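Salmonella plasmid virulence: SpvB (Salmonella typhimurium, PDB 6P0X) modifies host actin, probably by ADP-ribosylating an arginine so that filaments cannot assemble, this chain being the N-terminal SpvB domain of the toxin. Local coordinates at residues A[40-45]-A[265-270]; A[123-128]-A[136-141]; A[157-162]-A[276-281]; A[288-293]-A[306-311]. All blocks are in the same frame, centred on the assembly; numbering follows the deposited sequence.

Interaction 1 of 4, residues A[40-45]-A[265-270]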
loop_
_atom_site.group_PDB
_atom_site.type_symbol
_atom_site.label_atom_id
_atom_site.label_comp_id
_atom_site.label_asym_id
_atom_site.label_seq_id
_atom_site.Cartn_x
_atom_site.Cartn_y
_atom_site.Cartn_z
ATOM N N GLY A 40 13.183 -3.069 14.941
ATOM C CA GLY A 40 12.195 -2.268 14.248
ATOM C C GLY A 40 11.602 -1.190 15.134
ATOM O O GLY A 40 11.466 -1.345 16.347
ATOM N N GLY A 41 11.254 -0.071 14.511
ATOM C CA GLY A 41 10.627 1.040 15.196
ATOM C C GLY A 41 9.121 0.906 15.256
ATOM O O GLY A 41 8.554 -0.170 15.051
ATOM N N ASN A 42 8.466 2.029 15.526
ATOM C CA ASN A 42 7.021 2.050 15.680
ATOM C C ASN A 42 6.339 2.178 14.318
ATOM O O ASN A 42 6.949 2.563 13.320
ATOM C CB ASN A 42 6.598 3.201 16.594
ATOM C CG ASN A 42 5.350 2.880 17.398
ATOM O OD1 ASN A 42 4.587 1.983 17.044
ATOM N ND2 ASN A 42 5.134 3.620 18.483
ATOM N N GLY A 43 5.047 1.856 14.294
ATOM C CA GLY A 43 4.263 1.901 13.081
ATOM C C GLY A 43 2.842 1.428 13.325
ATOM O O GLY A 43 2.369 1.393 14.465
ATOM N N PRO A 44 2.130 1.056 12.255
ATOM C CA PRO A 44 0.716 0.668 12.408
ATOM C C PRO A 44 0.511 -0.599 13.225
ATOM O O PRO A 44 -0.632 -0.891 13.598
ATOM C CB PRO A 44 0.231 0.472 10.963
ATOM C CG PRO A 44 1.325 0.978 10.072
ATOM C CD PRO A 44 2.592 1.002 10.857
ATOM N N PHE A 45 1.568 -1.358 13.514
ATOM C CA PHE A 45 1.458 -2.563 14.327
ATOM C C PHE A 45 2.264 -2.451 15.613
ATOM O O PHE A 45 2.611 -3.473 16.219
ATOM C CB PHE A 45 1.895 -3.790 13.524
ATOM C CG PHE A 45 1.014 -4.082 12.345
ATOM C CD1 PHE A 45 -0.125 -4.860 12.485
ATOM C CD2 PHE A 45 1.320 -3.572 11.095
ATOM C CE1 PHE A 45 -0.939 -5.130 11.399
ATOM C CE2 PHE A 45 0.509 -3.836 10.004
ATOM C CZ PHE A 45 -0.626 -4.615 10.159
ATOM N N LEU A 265 -10.034 3.851 15.771
ATOM C CA LEU A 265 -9.588 4.261 17.093
ATOM C C LEU A 265 -8.333 5.119 17.004
ATOM O O LEU A 265 -7.554 5.028 16.053
ATOM C CB LEU A 265 -9.310 3.034 17.963
ATOM C CG LEU A 265 -10.503 2.148 18.322
ATOM C CD1 LEU A 265 -10.031 0.878 19.009
ATOM C CD2 LEU A 265 -11.472 2.909 19.212
ATOM N N ALA A 266 -8.135 5.950 18.021
ATOM C CA ALA A 266 -6.936 6.765 18.149
ATOM C C ALA A 266 -6.020 6.105 19.169
ATOM O O ALA A 266 -6.450 5.799 20.286
ATOM C CB ALA A 266 -7.279 8.191 18.580
ATOM N N ARG A 267 -4.766 5.886 18.784
ATOM C CA ARG A 267 -3.830 5.179 19.641
ATOM C C ARG A 267 -3.329 6.081 20.763
ATOM O O ARG A 267 -3.420 7.310 20.703
ATOM C CB ARG A 267 -2.644 4.654 18.832
ATOM C CG ARG A 267 -1.847 5.738 18.134
ATOM C CD ARG A 267 -0.918 5.152 17.080
ATOM N NE ARG A 267 0.168 4.374 17.668
ATOM C CZ ARG A 267 0.947 3.545 16.980
ATOM N NH1 ARG A 267 0.748 3.378 15.677
ATOM N NH2 ARG A 267 1.918 2.883 17.595
ATOM N N GLN A 268 -2.785 5.444 21.798
ATOM C CA GLN A 268 -2.265 6.173 22.945
ATOM C C GLN A 268 -0.876 6.740 22.702
ATOM O O GLN A 268 -0.458 7.643 23.433
ATOM C CB GLN A 268 -2.230 5.264 24.174
ATOM C CG GLN A 268 -3.592 4.934 24.737
ATOM C CD GLN A 268 -3.506 4.041 25.956
ATOM O OE1 GLN A 268 -2.666 4.246 26.831
ATOM N NE2 GLN A 268 -4.376 3.042 26.019
ATOM N N ASP A 269 -0.156 6.239 21.699
ATOM C CA ASP A 269 1.231 6.628 21.444
ATOM C C ASP A 269 1.403 7.199 20.037
ATOM O O ASP A 269 2.180 6.671 19.233
ATOM C CB ASP A 269 2.163 5.437 21.663
ATOM C CG ASP A 269 1.871 4.275 20.717
ATOM O OD1 ASP A 269 0.696 4.078 20.334
ATOM O OD2 ASP A 269 2.832 3.570 20.342
ATOM N N PRO A 270 0.722 8.296 19.713
ATOM C CA PRO A 270 0.882 8.871 18.374
ATOM C C PRO A 270 2.261 9.489 18.214
ATOM O O PRO A 270 2.879 9.951 19.176
ATOM C CB PRO A 270 -0.221 9.933 18.309
ATOM C CG PRO A 270 -0.420 10.347 19.725
ATOM C CD PRO A 270 -0.023 9.196 20.611
#

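Interaction 2 of 4, residues A[123-128]-A[136-141]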
loop_
_atom_site.group_PDB
_atom_site.type_symbol
_atom_site.label_atom_id
_atom_site.label_comp_id
_atom_site.label_asym_id
_atom_site.label_seq_id
_atom_site.Cartn_x
_atom_site.Cartn_y
_atom_site.Cartn_z
ATOM N N ARG A 123 11.907 -4.586 -15.255
ATOM C CA ARG A 123 11.839 -3.317 -15.973
ATOM C C ARG A 123 11.014 -2.354 -15.131
ATOM O O ARG A 123 9.811 -2.561 -14.944
ATOM C CB ARG A 123 11.238 -3.468 -17.369
ATOM C CG ARG A 123 11.380 -2.181 -18.171
ATOM C CD ARG A 123 10.566 -2.158 -19.448
ATOM N NE ARG A 123 10.751 -0.892 -20.156
ATOM C CZ ARG A 123 11.796 -0.604 -20.929
ATOM N NH1 ARG A 123 12.763 -1.496 -21.111
ATOM N NH2 ARG A 123 11.873 0.579 -21.524
ATOM N N LEU A 124 11.662 -1.318 -14.608
ATOM C CA LEU A 124 11.017 -0.329 -13.754
ATOM C C LEU A 124 10.981 1.015 -14.469
ATOM O O LEU A 124 12.001 1.467 -14.999
ATOM C CB LEU A 124 11.759 -0.205 -12.425
ATOM C CG LEU A 124 11.220 0.785 -11.395
ATOM C CD1 LEU A 124 9.824 0.386 -10.937
ATOM C CD2 LEU A 124 12.176 0.865 -10.216
ATOM N N GLU A 125 9.812 1.656 -14.474
ATOM C CA GLU A 125 9.615 2.903 -15.198
ATOM C C GLU A 125 8.900 3.922 -14.328
ATOM O O GLU A 125 7.995 3.582 -13.559
ATOM C CB GLU A 125 8.806 2.688 -16.475
ATOM C CG GLU A 125 9.435 1.731 -17.452
ATOM C CD GLU A 125 8.517 1.420 -18.607
ATOM O OE1 GLU A 125 7.288 1.540 -18.421
ATOM O OE2 GLU A 125 9.020 1.054 -19.692
ATOM N N TYR A 126 9.303 5.176 -14.481
ATOM C CA TYR A 126 8.683 6.317 -13.831
ATOM C C TYR A 126 7.908 7.081 -14.900
ATOM O O TYR A 126 8.496 7.530 -15.893
ATOM C CB TYR A 126 9.755 7.191 -13.175
ATOM C CG TYR A 126 9.244 8.383 -12.400
ATOM C CD1 TYR A 126 8.133 8.280 -11.573
ATOM C CD2 TYR A 126 9.888 9.610 -12.484
ATOM C CE1 TYR A 126 7.673 9.370 -10.860
ATOM C CE2 TYR A 126 9.434 10.706 -11.774
ATOM C CZ TYR A 126 8.327 10.581 -10.963
ATOM O OH TYR A 126 7.872 11.670 -10.254
ATOM N N TRP A 127 6.592 7.191 -14.713
ATOM C CA TRP A 127 5.682 7.814 -15.667
ATOM C C TRP A 127 5.236 9.160 -15.120
ATOM O O TRP A 127 4.734 9.236 -13.990
ATOM C CB TRP A 127 4.447 6.940 -15.913
ATOM C CG TRP A 127 4.709 5.645 -16.628
ATOM C CD1 TRP A 127 5.575 4.657 -16.252
ATOM C CD2 TRP A 127 4.084 5.192 -17.836
ATOM N NE1 TRP A 127 5.534 3.623 -17.158
ATOM C CE2 TRP A 127 4.628 3.926 -18.140
ATOM C CE3 TRP A 127 3.122 5.737 -18.696
ATOM C CZ2 TRP A 127 4.240 3.196 -19.263
ATOM C CZ3 TRP A 127 2.738 5.010 -19.812
ATOM C CH2 TRP A 127 3.298 3.754 -20.086
ATOM N N VAL A 128 5.406 10.213 -15.919
ATOM C CA VAL A 128 4.981 11.558 -15.547
ATOM C C VAL A 128 4.051 12.086 -16.632
ATOM O O VAL A 128 4.421 12.116 -17.812
ATOM C CB VAL A 128 6.185 12.501 -15.348
ATOM C CG1 VAL A 128 5.715 13.895 -14.936
ATOM C CG2 VAL A 128 7.141 11.929 -14.309
ATOM N N PHE A 136 3.644 8.282 -11.442
ATOM C CA PHE A 136 3.486 6.961 -10.838
ATOM C C PHE A 136 4.579 6.047 -11.381
ATOM O O PHE A 136 5.388 6.449 -12.221
ATOM C CB PHE A 136 2.089 6.394 -11.105
ATOM C CG PHE A 136 1.726 6.328 -12.563
ATOM C CD1 PHE A 136 2.042 5.210 -13.321
ATOM C CD2 PHE A 136 1.061 7.379 -13.174
ATOM C CE1 PHE A 136 1.702 5.142 -14.660
ATOM C CE2 PHE A 136 0.723 7.317 -14.512
ATOM C CZ PHE A 136 1.044 6.197 -15.254
ATOM N N TRP A 137 4.616 4.809 -10.887
ATOM C CA TRP A 137 5.640 3.857 -11.294
ATOM C C TRP A 137 5.005 2.590 -11.855
ATOM O O TRP A 137 3.923 2.172 -11.427
ATOM C CB TRP A 137 6.573 3.502 -10.123
ATOM C CG TRP A 137 7.452 4.642 -9.698
ATOM C CD1 TRP A 137 7.091 5.708 -8.926
ATOM C CD2 TRP A 137 8.837 4.834 -10.023
ATOM N NE1 TRP A 137 8.162 6.551 -8.750
ATOM C CE2 TRP A 137 9.246 6.037 -9.413
ATOM C CE3 TRP A 137 9.771 4.107 -10.769
ATOM C CZ2 TRP A 137 10.547 6.529 -9.524
ATOM C CZ3 TRP A 137 11.062 4.596 -10.878
ATOM C CH2 TRP A 137 11.438 5.795 -10.260
ATOM N N LEU A 138 5.701 1.978 -12.811
ATOM C CA LEU A 138 5.276 0.730 -13.439
ATOM C C LEU A 138 6.425 -0.264 -13.365
ATOM O O LEU A 138 7.531 0.028 -13.832
ATOM C CB LEU A 138 4.860 0.954 -14.896
ATOM C CG LEU A 138 4.312 -0.267 -15.637
ATOM C CD1 LEU A 138 2.925 -0.641 -15.127
ATOM C CD2 LEU A 138 4.285 -0.017 -17.133
ATOM N N LEU A 139 6.164 -1.435 -12.790
ATOM C CA LEU A 139 7.189 -2.447 -12.570
ATOM C C LEU A 139 6.793 -3.759 -13.232
ATOM O O LEU A 139 5.727 -4.306 -12.942
ATOM C CB LEU A 139 7.423 -2.680 -11.072
ATOM C CG LEU A 139 8.317 -3.881 -10.741
ATOM C CD1 LEU A 139 9.721 -3.664 -11.282
ATOM C CD2 LEU A 139 8.357 -4.142 -9.245
ATOM N N HIS A 140 7.665 -4.280 -14.089
ATOM C CA HIS A 140 7.508 -5.610 -14.673
ATOM C C HIS A 140 8.580 -6.481 -14.029
ATOM O O HIS A 140 9.750 -6.429 -14.424
ATOM C CB HIS A 140 7.647 -5.566 -16.191
ATOM C CG HIS A 140 7.252 -6.837 -16.873
ATOM N ND1 HIS A 140 7.709 -7.182 -18.126
ATOM C CD2 HIS A 140 6.435 -7.843 -16.479
ATOM C CE1 HIS A 140 7.195 -8.348 -18.474
ATOM N NE2 HIS A 140 6.418 -8.771 -17.492
ATOM N N ASP A 141 8.181 -7.266 -13.028
ATOM C CA ASP A 141 9.151 -7.953 -12.191
ATOM C C ASP A 141 9.627 -9.252 -12.841
ATOM O O ASP A 141 9.141 -9.678 -13.893
ATOM C CB ASP A 141 8.581 -8.199 -10.787
ATOM C CG ASP A 141 7.396 -9.163 -10.764
ATOM O OD1 ASP A 141 7.183 -9.933 -11.729
ATOM O OD2 ASP A 141 6.668 -9.148 -9.747
HETATM O O HOH W 1 7.917 -1.182 -16.606
#

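Interaction 3 of 4, residues A[157-162]-A[276-281]. With GOL (glycerol), chain H.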
loop_
_atom_site.group_PDB
_atom_site.type_symbol
_atom_site.label_atom_id
_atom_site.label_comp_id
_atom_site.label_asym_id
_atom_site.label_seq_id
_atom_site.Cartn_x
_atom_site.Cartn_y
_atom_site.Cartn_z
ATOM N N LEU A 157 2.072 8.480 -0.712
ATOM C CA LEU A 157 2.426 9.185 0.516
ATOM C C LEU A 157 3.046 10.507 0.079
ATOM O O LEU A 157 4.185 10.539 -0.386
ATOM C CB LEU A 157 3.389 8.348 1.352
ATOM C CG LEU A 157 3.424 8.537 2.867
ATOM C CD1 LEU A 157 2.112 8.107 3.464
ATOM C CD2 LEU A 157 4.557 7.731 3.473
ATOM N N SER A 158 2.291 11.599 0.204
ATOM C CA SER A 158 2.682 12.874 -0.383
ATOM C C SER A 158 2.561 14.009 0.626
ATOM O O SER A 158 1.804 13.932 1.599
ATOM C CB SER A 158 1.828 13.194 -1.615
ATOM O OG SER A 158 1.803 12.094 -2.506
ATOM N N ASP A 159 3.316 15.073 0.364
ATOM C CA ASP A 159 3.239 16.300 1.144
ATOM C C ASP A 159 1.810 16.832 1.119
ATOM O O ASP A 159 1.278 17.101 0.031
ATOM C CB ASP A 159 4.211 17.341 0.578
ATOM C CG ASP A 159 4.266 18.635 1.398
ATOM O OD1 ASP A 159 3.406 18.875 2.272
ATOM O OD2 ASP A 159 5.194 19.430 1.158
ATOM N N PRO A 160 1.159 16.998 2.272
ATOM C CA PRO A 160 -0.218 17.520 2.265
ATOM C C PRO A 160 -0.335 18.905 1.653
ATOM O O PRO A 160 -1.404 19.251 1.137
ATOM C CB PRO A 160 -0.597 17.515 3.752
ATOM C CG PRO A 160 0.276 16.445 4.345
ATOM C CD PRO A 160 1.586 16.591 3.621
ATOM N N GLN A 161 0.724 19.709 1.695
ATOM C CA GLN A 161 0.700 21.043 1.110
ATOM C C GLN A 161 1.213 21.071 -0.326
ATOM O O GLN A 161 1.260 22.147 -0.929
ATOM C CB GLN A 161 1.532 22.010 1.962
ATOM C CG GLN A 161 0.958 22.313 3.340
ATOM C CD GLN A 161 -0.561 22.367 3.362
ATOM O OE1 GLN A 161 -1.204 21.636 4.115
ATOM N NE2 GLN A 161 -1.141 23.241 2.543
ATOM N N ALA A 162 1.592 19.922 -0.888
ATOM C CA ALA A 162 2.136 19.875 -2.249
ATOM C C ALA A 162 1.959 18.437 -2.753
ATOM O O ALA A 162 2.837 17.594 -2.569
ATOM C CB ALA A 162 3.588 20.307 -2.295
ATOM N N TYR A 276 11.099 12.938 5.230
ATOM C CA TYR A 276 10.741 13.243 3.848
ATOM C C TYR A 276 10.531 14.732 3.591
ATOM O O TYR A 276 10.224 15.111 2.455
ATOM C CB TYR A 276 9.488 12.474 3.431
ATOM C CG TYR A 276 9.718 10.993 3.231
ATOM C CD1 TYR A 276 10.648 10.533 2.305
ATOM C CD2 TYR A 276 8.981 10.056 3.942
ATOM C CE1 TYR A 276 10.849 9.178 2.107
ATOM C CE2 TYR A 276 9.172 8.704 3.752
ATOM C CZ TYR A 276 10.111 8.267 2.834
ATOM O OH TYR A 276 10.306 6.915 2.645
ATOM N N GLY A 277 10.642 15.580 4.606
ATOM C CA GLY A 277 10.457 17.003 4.416
ATOM C C GLY A 277 9.073 17.519 4.731
ATOM O O GLY A 277 8.822 18.716 4.544
ATOM N N PHE A 278 8.163 16.652 5.167
ATOM C CA PHE A 278 6.844 17.058 5.630
ATOM C C PHE A 278 6.421 16.104 6.737
ATOM O O PHE A 278 6.985 15.016 6.892
ATOM C CB PHE A 278 5.817 17.084 4.487
ATOM C CG PHE A 278 5.725 15.792 3.715
ATOM C CD1 PHE A 278 4.848 14.791 4.106
ATOM C CD2 PHE A 278 6.506 15.587 2.587
ATOM C CE1 PHE A 278 4.760 13.601 3.393
ATOM C CE2 PHE A 278 6.420 14.402 1.866
ATOM C CZ PHE A 278 5.545 13.408 2.271
ATOM N N GLU A 279 5.417 16.516 7.503
ATOM C CA GLU A 279 4.980 15.736 8.653
ATOM C C GLU A 279 4.148 14.543 8.202
ATOM O O GLU A 279 3.276 14.659 7.335
ATOM C CB GLU A 279 4.175 16.607 9.623
ATOM C CG GLU A 279 3.593 15.853 10.821
ATOM C CD GLU A 279 3.190 16.769 11.976
ATOM O OE1 GLU A 279 2.983 16.259 13.102
ATOM O OE2 GLU A 279 3.058 17.995 11.758
ATOM N N ILE A 280 4.437 13.386 8.789
ATOM C CA ILE A 280 3.641 12.178 8.613
ATOM C C ILE A 280 3.294 11.697 10.014
ATOM O O ILE A 280 4.151 11.152 10.714
ATOM C CB ILE A 280 4.382 11.094 7.823
ATOM C CG1 ILE A 280 4.780 11.618 6.442
ATOM C CG2 ILE A 280 3.527 9.845 7.706
ATOM C CD1 ILE A 280 5.516 10.591 5.601
ATOM N N ARG A 281 2.052 11.908 10.435
ATOM C CA ARG A 281 1.622 11.571 11.785
ATOM C C ARG A 281 0.798 10.291 11.757
ATOM O O ARG A 281 -0.008 10.080 10.846
ATOM C CB ARG A 281 0.808 12.717 12.392
ATOM C CG ARG A 281 0.467 12.545 13.862
ATOM C CD ARG A 281 0.346 13.900 14.551
ATOM N NE ARG A 281 0.155 13.788 15.998
ATOM C CZ ARG A 281 1.134 13.566 16.871
ATOM N NH1 ARG A 281 2.385 13.416 16.452
ATOM N NH2 ARG A 281 0.861 13.488 18.167
HETATM C C1 GOL H . 8.797 21.064 0.614
HETATM O O1 GOL H . 9.487 21.972 1.425
HETATM C C2 GOL H . 9.430 19.655 0.828
HETATM O O2 GOL H . 10.301 19.617 1.910
HETATM C C3 GOL H . 8.232 18.694 1.017
HETATM O O3 GOL H . 7.413 18.824 -0.107
#

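Interaction 4 of 4, residues A[288-293]-A[306-311]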
loop_
_atom_site.group_PDB
_atom_site.type_symbol
_atom_site.label_atom_id
_atom_site.label_comp_id
_atom_site.label_asym_id
_atom_site.label_seq_id
_atom_site.Cartn_x
_atom_site.Cartn_y
_atom_site.Cartn_z
ATOM N N GLN A 288 -7.078 -5.733 13.550
ATOM C CA GLN A 288 -7.438 -7.064 13.072
ATOM C C GLN A 288 -7.262 -7.151 11.564
ATOM O O GLN A 288 -7.245 -6.140 10.854
ATOM C CB GLN A 288 -8.875 -7.425 13.465
ATOM C CG GLN A 288 -9.879 -6.352 13.104
ATOM C CD GLN A 288 -11.219 -6.536 13.789
ATOM O OE1 GLN A 288 -11.661 -7.660 14.035
ATOM N NE2 GLN A 288 -11.868 -5.424 14.113
ATOM N N VAL A 289 -7.108 -8.385 11.092
ATOM C CA VAL A 289 -7.031 -8.698 9.669
ATOM C C VAL A 289 -8.125 -9.715 9.364
ATOM O O VAL A 289 -8.128 -10.818 9.922
ATOM C CB VAL A 289 -5.644 -9.234 9.271
ATOM C CG1 VAL A 289 -5.563 -9.441 7.768
ATOM C CG2 VAL A 289 -4.545 -8.279 9.732
ATOM N N LEU A 290 -9.049 -9.350 8.481
ATOM C CA LEU A 290 -10.238 -10.146 8.210
ATOM C C LEU A 290 -10.204 -10.677 6.784
ATOM O O LEU A 290 -9.755 -9.984 5.866
ATOM C CB LEU A 290 -11.504 -9.311 8.423
ATOM C CG LEU A 290 -11.459 -8.359 9.619
ATOM C CD1 LEU A 290 -12.680 -7.464 9.627
ATOM C CD2 LEU A 290 -11.347 -9.130 10.930
ATOM N N MET A 291 -10.685 -11.903 6.597
ATOM C CA MET A 291 -10.780 -12.512 5.274
ATOM C C MET A 291 -12.250 -12.644 4.894
ATOM O O MET A 291 -13.021 -13.290 5.612
ATOM C CB MET A 291 -10.090 -13.877 5.254
ATOM C CG MET A 291 -9.932 -14.482 3.868
ATOM S SD MET A 291 -8.829 -13.539 2.799
ATOM C CE MET A 291 -9.885 -13.261 1.378
ATOM N N PHE A 292 -12.641 -12.030 3.776
ATOM C CA PHE A 292 -14.016 -12.060 3.298
ATOM C C PHE A 292 -14.085 -12.721 1.928
ATOM O O PHE A 292 -13.231 -12.479 1.066
ATOM C CB PHE A 292 -14.611 -10.647 3.199
ATOM C CG PHE A 292 -15.046 -10.067 4.518
ATOM C CD1 PHE A 292 -16.331 -10.277 4.990
ATOM C CD2 PHE A 292 -14.180 -9.287 5.270
ATOM C CE1 PHE A 292 -16.742 -9.737 6.197
ATOM C CE2 PHE A 292 -14.584 -8.741 6.477
ATOM C CZ PHE A 292 -15.867 -8.967 6.940
ATOM N N HIS A 293 -15.111 -13.544 1.730
ATOM C CA HIS A 293 -15.446 -14.100 0.429
ATOM C C HIS A 293 -16.725 -13.450 -0.083
ATOM O O HIS A 293 -17.576 -13.018 0.699
ATOM C CB HIS A 293 -15.629 -15.620 0.498
ATOM C CG HIS A 293 -14.374 -16.370 0.820
ATOM N ND1 HIS A 293 -14.331 -17.745 0.906
ATOM C CD2 HIS A 293 -13.117 -15.939 1.079
ATOM C CE1 HIS A 293 -13.103 -18.129 1.203
ATOM N NE2 HIS A 293 -12.346 -17.052 1.314
ATOM N N VAL A 306 -14.785 -15.363 6.802
ATOM C CA VAL A 306 -14.300 -16.725 6.941
ATOM C C VAL A 306 -13.209 -16.842 8.002
ATOM O O VAL A 306 -13.071 -17.906 8.620
ATOM C CB VAL A 306 -13.820 -17.293 5.589
ATOM C CG1 VAL A 306 -14.918 -17.142 4.537
ATOM C CG2 VAL A 306 -12.555 -16.605 5.138
ATOM N N SER A 307 -12.437 -15.788 8.239
ATOM C CA SER A 307 -11.367 -15.857 9.221
ATOM C C SER A 307 -11.109 -14.466 9.784
ATOM O O SER A 307 -11.198 -13.468 9.058
ATOM C CB SER A 307 -10.091 -16.442 8.604
ATOM O OG SER A 307 -9.161 -16.808 9.603
ATOM N N ARG A 308 -10.796 -14.408 11.082
ATOM C CA ARG A 308 -10.555 -13.147 11.778
ATOM C C ARG A 308 -9.269 -13.272 12.582
ATOM O O ARG A 308 -9.247 -13.950 13.611
ATOM C CB ARG A 308 -11.730 -12.800 12.697
ATOM C CG ARG A 308 -11.495 -11.600 13.602
ATOM C CD ARG A 308 -12.679 -11.370 14.519
ATOM N NE ARG A 308 -12.658 -10.032 15.102
ATOM C CZ ARG A 308 -13.505 -9.607 16.035
ATOM N NH1 ARG A 308 -14.448 -10.414 16.496
ATOM N NH2 ARG A 308 -13.410 -8.372 16.508
ATOM N N LEU A 309 -8.203 -12.613 12.139
ATOM C CA LEU A 309 -6.975 -12.539 12.918
ATOM C C LEU A 309 -7.098 -11.338 13.845
ATOM O O LEU A 309 -7.071 -10.188 13.392
ATOM C CB LEU A 309 -5.753 -12.421 12.011
ATOM C CG LEU A 309 -4.425 -12.115 12.714
ATOM C CD1 LEU A 309 -4.051 -13.222 13.688
ATOM C CD2 LEU A 309 -3.302 -11.877 11.708
ATOM N N LEU A 310 -7.238 -11.612 15.139
ATOM C CA LEU A 310 -7.401 -10.595 16.165
ATOM C C LEU A 310 -6.080 -10.401 16.888
ATOM O O LEU A 310 -5.462 -11.375 17.348
ATOM C CB LEU A 310 -8.494 -10.978 17.163
ATOM C CG LEU A 310 -8.913 -9.858 18.123
ATOM C CD1 LEU A 310 -9.295 -8.588 17.370
ATOM C CD2 LEU A 310 -10.050 -10.317 19.034
ATOM N N LEU A 311 -5.657 -9.143 16.967
ATOM C CA LEU A 311 -4.399 -8.733 17.568
ATOM C C LEU A 311 -4.683 -8.043 18.893
ATOM O O LEU A 311 -5.569 -7.187 18.976
ATOM C CB LEU A 311 -3.644 -7.788 16.634
ATOM C CG LEU A 311 -3.479 -8.246 15.182
ATOM C CD1 LEU A 311 -2.912 -7.125 14.321
ATOM C CD2 LEU A 311 -2.613 -9.496 15.085
#

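Interaction 1 of 4, residues A[40-45]-A[265-270]
Asn42 and Asp269 meet between two irregular loops whose backbones stay far apart, the CA atoms of this pair being 9.4 Å from one another, so that side chains must span the gap. Arg267 does most of this. Its guanidinium grips Asp269 side-on, with NE 2.7 Å from OD1 in a salt bridge and NH2 bonded to OD2. Across the contact, Arg267 NH1 donates to Gly43 O at 2.8 Å, nearly straight at 169°, and NH2 gives a more bent bond to Asn42 OD1. The contact joins the loop between strands 33-36 and 49-50 to the one between strands 237-244 and 271-273, a buried polar network between loops of the SpvB domain. Asn42 ND2 returns a bond of 3.0 Å to Asp269 OD2, coming from above the carboxylate plane, on the same face as Arg267 NH2. Asn42 OD1 accepts from Gly43 N as well as Arg267 NH2, and together with the ND2 bond these hold the amide's rotation. Arg267 NH1 also donates to Arg284 O.

Interaction 2 of 4, residues A[123-128]-A[136-141]
Tyr126 lies over one face of the Trp137 indole, packed as an offset stack with the five-membered ring: centroids are 4.6 Å apart and planes 24° from parallel. Tyr126 CB sits over the face of the six-membered ring in a CH-pi contact, 3.6 Å from its centroid, while Leu124 CG abuts Trp137 CE3 at 3.7 Å. The other sheet face carries a similar fit, where Trp127 CB sits over the Phe136 ring, 3.7 Å from its centroid; the two rings themselves are slid apart and barely overlap. Phe136 CG stands between its backbone N and carbonyl carbon (chi1 56°), which brings the ring under Trp127 CB. Beside it, Leu138 CB nestles against Trp127 NE1 at 3.6 Å, and that nitrogen donates to Glu125 OE1. Glu125 OE2 takes Arg123 NE in a salt bridge. Trp169 and Phe73 meet Trp137 edge-to-face. Six backbone hydrogen bonds, among them His140 N to Arg123 O at 2.9 Å, pair the strands in regular antiparallel register, with directions 155° apart: a beta hairpin of strands 123-129 and 135-140.

Interaction 3 of 4, residues A[157-162]-A[276-281]
Phe278 lays one ring face over the backbone of Asp159: the CA of Asp159 stands 3.5 Å from the ring centroid and only 6° off the normal, a CH-pi contact centred on the ring. Asp159 N approaches the same face, 3.4 Å from Phe278 CZ. Pro160 CD touches CD1 of Phe278 obliquely at 3.8 Å. The ring is brought there by a first torsion that sets CG between the backbone N and the carbonyl carbon (chi1 54°), and its plane runs within 11° of the Asp159 carboxylate as the two side chains slide past each other. Asp159 opens a type I beta turn reaching Ala162, closed by the bond from Ala162 N to Asp159 O, and its OD1 accepts from Gln161 N at 2.9 Å, which makes an Asx turn as well. The contact lays the loop leading into strand 280-282 over the segment 157-162, where strand gives way to turn. A glycerol, probably from the crystallisation liquor, bridges the two segments: its O3 donates to Asp159 OD2 at 2.6 Å, and its O2 gives a longer bond to Gly277 O. Deeper in, Leu157 CD2 meets Ile280 CD1 at 3.7 Å, and both residues touch a bound acrylic acid. Tyr276 belongs to this acrylic acid pocket, along with Gln168, Met208 and Leu273, and its OH is hydrogen-bonded to Gln168 NE2.

Interaction 4 of 4, residues A[288-293]-A[306-311]
Gln288 OE1 is gripped by two nitrogens of Arg308: NE at 2.8 Å, and NH2 at 3.1 Å in a weak bond. The amide and guanidinium planes are nearly coplanar, 24° apart, and NE meets OE1 almost end-on to the carbonyl (169°). Arg308 runs extended from CG to NE, its CG lying anti to the backbone N (chi1 172°), which carries the guanidinium along the sheet to the amide; Leu290 CD2 packs beside its CG at 3.6 Å. At the far end, Val306 CG1 rests over the centre of the His293 ring, 3.8 Å from its centroid, and Val306 CG2 packs against Met291 CG. Four backbone hydrogen bonds, including Leu309 N to Val289 O at 2.9 Å, hold strands 288-293 and 304-314 antiparallel. Gln288 NE2 donates to Asp244 OD1 and Gly249 O, while Arg308 NH1 bonds Tyr330 OH and Asp251 O. The amide therefore accepts from the arginine and donates elsewhere, which fixes its orientation, and the dipoles of the oxygens named round the buried guanidinium would be expected to stabilise its positive charge.

From the N terminus, the loop at 40-45 comes first and meets 265-270 only much later in the chain, so interaction 1 closes a long loop that holds 219 residues. Nested inside it, interaction 2 closes the short hairpin 123-128 with 136-141. Interaction 3 begins at 157-162, within the loop closed by interaction 1, but ends at 276-281 beyond it, so the two cross, and they touch where Pro270 packs on Arg281. Interaction 4 follows in series and meets interaction 1 through Phe45 and Leu311. Interaction 1 ties two loops, interaction 3 a strand and turn to the loop before strand 280-282, and interactions 2 and 4, about 32 Å apart between centres, pair neighbouring antiparallel strands on opposite sides of the chain's centre.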